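Local structure of Thiol:disulfide interchange protein dsbA-like (Escherichia coli, 3C7M) at residues 34-38 and 97-101; 48-52 and 189-193. The protein introduces disulfide bonds into other periplasmic proteins by passing on its own redox-active disulfide, working with DsbI to form an essential disulfide in the sulfotransferase AssT. All blocks are in the same frame, centred on the assembly; numbering follows the deposited sequence. Where two conformers were deposited one is given.

Contact 1 (34-38 and 97-101); sequences KYDKA and KFAYY
Asp36 meets Tyr101, Lys97 and Phe98 where helix 30-38, which follows the redox-active Cys29 and carries Cys32 of the thioredoxin-type CxxC motif, faces helix 92-106 of the DsbA-like fold. The two short segments run at 133° to each other with their axes 11.7 Å apart, so side chains bridge the gap.

Polar contacts centre on the buried carboxylate of Asp36. Tyr101 OH donates a short hydrogen bond of 2.6 Å to Asp36 OD2, reaching that oxygen from above the carboxylate plane, 41° out of it. Carboxylate and phenol ring are tilted 56° against each other, and OD2 lies at the ring edge, also near Tyr101 CE2. With its CG anti to the backbone N and its chain bent at chi3, Lys97 brings NZ within 3.7 Å of Asp36 OD2, a long salt bridge. Lys23 of strand 20-25 forms a second salt bridge to OD2, while Thr40 hydrogen-bonds OD1. One hydrogen bond and two salt bridges thus converge on OD2.

Apolar packing is lighter. Phe98 presents its ring edge, with CZ 4.2 Å from Asp36 CB, and Lys37 CG adds a looser touch at CE1. Tyr101 also stacks on Tyr33 and touches Cys32, placing the contact beside the redox site.

A water makes a second, weaker link between Asp36 and Lys97: it donates to Asp36 O at 3.0 Å and weakly accepts from Lys97 NZ, while Phe98 CZ lies 3.7 Å from that same carbonyl oxygen.

Contact 2 (48-52 and 189-193); sequences KDIVA and IRELA
Ala193 CB receives two side chains of the 48-52 loop: Ile50 CD1 at 3.8 Å and Val51 CG1 at 4.1 Å. The small methyl on helix 182-193 thus sits against the tips of two branched residues, close to where the backbones come nearest each other. The other methyl of Val51, CG2, reaches Ile189 CG2 at 4.2 Å, one helical turn before Ala193. Val51 therefore spreads its two branches over successive turns of the helix, in ordinary van der Waals packing.

Outward from this apolar patch, Ile50 passes from Ala193 to Arg190. A chi1 of 53° tucks its CG1 in between the two backbone arms, N and C, and from there CD1 reaches 3.6 Å over one face of the Arg190 guanidinium, nearer its margin than its middle. The same methyl also packs on Arg190 CG, and Ile50 CG2 lies 3.6 Å from Arg190 NH1.

At the solvent-facing edge, Asp49 and Arg190 form a salt bridge. Arg190 NH2 gives Asp49 OD1 a hydrogen bond of 2.6 Å, bent to 141° at the hydrogen, which uses the syn lone pair and lies close to the guanidinium plane. Carboxylate and guanidinium are nearly coplanar, 22° apart; OD2 takes two weak bonds, from NH2 and NH1. Lys46 O also accepts from NH2, tying the arginine to the backbone at the end of helix 40-46.

The contact joins the lead-in to edge strand 52-57 with the C-terminal helix of the thioredoxin fold: Val51 and Ile189 both touch Leu21 of strand 20-25, while Ile189 and Ala193 rest on Val168 of strand 165-168.

Overall arrangement
The two contacts lie in different parts of the same thioredoxin-family chain, with centres 22 Å apart and nearest atoms about 11 Å apart, so they do not touch. Contact 1 is the more deeply placed, its centre 10 Å from that of the chain against 17 Å for contact 2, and it touches Cys32 of the redox-active pair, reduced here. Contact 2 joins the C-terminal helix to the loop before strand 52-57 by apolar packing and a salt bridge. Strand 20-25 is common ground: Lys23 and Phe25 meet contact 1, and Leu21 meets contact 2. Their segments alternate along the sequence. A bound cadmium ion lies about 8 Å from the side chain of Tyr101, and one likewise from that of Arg190.

Contact 1 (34-38 and 97-101)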
# COMPACT_ATOMS: atom_id res chain seq x y z
N LYS A 34 1.28 7.67 -9.22
CA LYS A 34 2.43 7.88 -10.10
C LYS A 34 3.56 6.88 -9.84
O LYS A 34 4.05 6.24 -10.77
CB LYS A 34 2.94 9.31 -9.96
CG LYS A 34 2.05 10.35 -10.63
N TYR A 35 3.95 6.74 -8.57
CA TYR A 35 5.01 5.79 -8.21
C TYR A 35 4.59 4.32 -8.40
O TYR A 35 5.43 3.47 -8.72
CB TYR A 35 5.58 6.08 -6.82
CG TYR A 35 6.47 7.33 -6.76
CD1 TYR A 35 5.92 8.60 -6.63
CD2 TYR A 35 7.87 7.23 -6.85
CE1 TYR A 35 6.72 9.74 -6.59
CE2 TYR A 35 8.68 8.37 -6.81
CZ TYR A 35 8.10 9.63 -6.68
OH TYR A 35 8.87 10.78 -6.63
N ASP A 36 3.30 4.02 -8.20
CA ASP A 36 2.79 2.66 -8.44
C ASP A 36 2.73 2.31 -9.93
O ASP A 36 2.75 1.13 -10.30
CB ASP A 36 1.40 2.46 -7.81
CG ASP A 36 1.47 2.20 -6.31
OD1 ASP A 36 2.58 2.04 -5.76
OD2 ASP A 36 0.40 2.16 -5.68
N LYS A 37 2.64 3.33 -10.77
CA LYS A 37 2.68 3.12 -12.21
C LYS A 37 4.12 2.91 -12.67
O LYS A 37 4.36 2.14 -13.61
CB LYS A 37 2.05 4.29 -12.97
CG LYS A 37 0.53 4.30 -12.92
CD LYS A 37 -0.06 5.35 -13.85
CE LYS A 37 -0.10 6.72 -13.21
NZ LYS A 37 -0.64 7.74 -14.16
N ALA A 38 5.06 3.59 -12.01
CA ALA A 38 6.42 3.71 -12.52
C ALA A 38 7.53 2.94 -11.82
O ALA A 38 8.50 2.52 -12.47
CB ALA A 38 6.81 5.18 -12.62
N LYS A 97 -6.83 -1.91 -6.47
CA LYS A 97 -5.99 -0.73 -6.27
C LYS A 97 -5.97 0.15 -7.51
O LYS A 97 -6.19 1.36 -7.43
CB LYS A 97 -4.58 -1.14 -5.87
CG LYS A 97 -3.63 0.05 -5.66
CD LYS A 97 -2.21 -0.38 -5.25
CE LYS A 97 -1.63 -1.42 -6.19
NZ LYS A 97 -0.13 -1.51 -6.08
N PHE A 98 -5.76 -0.46 -8.67
CA PHE A 98 -5.73 0.35 -9.88
C PHE A 98 -7.09 0.86 -10.31
O PHE A 98 -7.18 1.94 -10.92
CB PHE A 98 -4.95 -0.34 -11.00
CG PHE A 98 -3.47 -0.23 -10.81
CD1 PHE A 98 -2.82 0.97 -11.06
CD2 PHE A 98 -2.74 -1.31 -10.34
CE1 PHE A 98 -1.45 1.09 -10.87
CE2 PHE A 98 -1.37 -1.21 -10.16
CZ PHE A 98 -0.73 -0.01 -10.43
N ALA A 99 -8.14 0.12 -9.97
CA ALA A 99 -9.50 0.59 -10.23
C ALA A 99 -9.79 1.86 -9.44
O ALA A 99 -10.38 2.81 -9.97
CB ALA A 99 -10.52 -0.49 -9.91
N TYR A 100 -9.37 1.89 -8.17
CA TYR A 100 -9.56 3.09 -7.36
C TYR A 100 -8.71 4.25 -7.84
O TYR A 100 -9.19 5.37 -7.89
CB TYR A 100 -9.29 2.82 -5.87
CG TYR A 100 -10.40 2.04 -5.21
CD1 TYR A 100 -11.73 2.48 -5.29
CD2 TYR A 100 -10.13 0.88 -4.50
CE1 TYR A 100 -12.76 1.76 -4.68
CE2 TYR A 100 -11.15 0.16 -3.89
CZ TYR A 100 -12.46 0.60 -3.98
OH TYR A 100 -13.46 -0.12 -3.37
N TYR A 101 -7.46 3.98 -8.19
CA TYR A 101 -6.62 5.05 -8.71
C TYR A 101 -7.23 5.64 -9.98
O TYR A 101 -7.31 6.86 -10.12
CB TYR A 101 -5.22 4.52 -9.03
CG TYR A 101 -4.25 4.35 -7.88
CD1 TYR A 101 -4.22 5.23 -6.79
CD2 TYR A 101 -3.29 3.34 -7.94
CE1 TYR A 101 -3.27 5.07 -5.76
CE2 TYR A 101 -2.36 3.17 -6.94
CZ TYR A 101 -2.35 4.04 -5.85
OH TYR A 101 -1.40 3.87 -4.86
O HOH W 1 2.27 -1.18 -8.48

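Contact 2 (48-52 and 189-193)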
# COMPACT_ATOMS: atom_id res chain seq x y z
N LYS A 48 12.67 -8.83 -3.95
CA LYS A 48 11.81 -9.83 -3.32
C LYS A 48 12.58 -10.96 -2.62
O LYS A 48 12.02 -11.64 -1.75
CB LYS A 48 10.78 -10.39 -4.31
CG LYS A 48 11.36 -11.32 -5.37
CD LYS A 48 10.28 -11.79 -6.32
CE LYS A 48 10.80 -12.89 -7.21
NZ LYS A 48 9.88 -13.18 -8.34
N ASP A 49 13.85 -11.15 -2.99
CA ASP A 49 14.70 -12.16 -2.34
C ASP A 49 15.14 -11.76 -0.94
O ASP A 49 15.55 -12.63 -0.16
CB ASP A 49 15.94 -12.43 -3.19
CG ASP A 49 16.77 -11.19 -3.41
OD1 ASP A 49 16.28 -10.25 -4.08
OD2 ASP A 49 17.92 -11.12 -2.91
N ILE A 50 15.08 -10.47 -0.62
CA ILE A 50 15.53 -9.98 0.69
C ILE A 50 14.42 -9.38 1.56
O ILE A 50 14.49 -9.45 2.79
CB ILE A 50 16.73 -8.98 0.59
CG1 ILE A 50 16.45 -7.83 -0.38
CG2 ILE A 50 18.00 -9.73 0.19
CD1 ILE A 50 17.28 -6.58 -0.12
N VAL A 51 13.40 -8.80 0.92
CA VAL A 51 12.31 -8.16 1.68
C VAL A 51 10.94 -8.40 1.03
O VAL A 51 10.80 -8.34 -0.19
CB VAL A 51 12.53 -6.62 1.85
CG1 VAL A 51 13.76 -6.31 2.71
CG2 VAL A 51 12.63 -5.93 0.51
N ALA A 52 9.95 -8.69 1.87
CA ALA A 52 8.58 -8.97 1.44
C ALA A 52 7.81 -7.66 1.23
O ALA A 52 7.75 -6.82 2.13
CB ALA A 52 7.86 -9.83 2.49
N ILE A 189 17.41 0.26 -1.21
CA ILE A 189 16.71 -0.71 -0.39
C ILE A 189 17.64 -1.83 0.09
O ILE A 189 17.56 -2.25 1.25
CB ILE A 189 15.46 -1.30 -1.11
CG1 ILE A 189 14.36 -0.24 -1.21
CG2 ILE A 189 14.93 -2.54 -0.37
CD1 ILE A 189 13.32 -0.58 -2.26
N ARG A 190 18.50 -2.30 -0.80
CA ARG A 190 19.48 -3.33 -0.44
C ARG A 190 20.45 -2.87 0.62
O ARG A 190 20.76 -3.62 1.54
CB ARG A 190 20.24 -3.81 -1.68
CG ARG A 190 19.34 -4.54 -2.61
CD ARG A 190 20.07 -5.49 -3.50
NE ARG A 190 19.09 -6.34 -4.14
CZ ARG A 190 18.77 -7.56 -3.73
NH1 ARG A 190 19.39 -8.11 -2.69
NH2 ARG A 190 17.84 -8.24 -4.38
N GLU A 191 20.92 -1.63 0.48
CA GLU A 191 21.83 -1.03 1.47
C GLU A 191 21.14 -0.95 2.84
O GLU A 191 21.71 -1.35 3.85
CB GLU A 191 22.30 0.36 1.04
CG GLU A 191 23.07 1.10 2.14
CD GLU A 191 23.96 2.23 1.64
OE1 GLU A 191 23.97 2.51 0.42
OE2 GLU A 191 24.68 2.82 2.48
N LEU A 192 19.90 -0.48 2.84
CA LEU A 192 19.13 -0.34 4.08
C LEU A 192 18.84 -1.67 4.74
O LEU A 192 18.87 -1.78 5.97
CB LEU A 192 17.83 0.44 3.83
CG LEU A 192 18.02 1.91 3.43
CD1 LEU A 192 16.69 2.57 3.10
CD2 LEU A 192 18.79 2.68 4.51
N ALA A 193 18.57 -2.69 3.91
CA ALA A 193 18.22 -4.02 4.40
C ALA A 193 19.42 -4.77 4.98
O ALA A 193 19.25 -5.75 5.71
CB ALA A 193 17.57 -4.84 3.29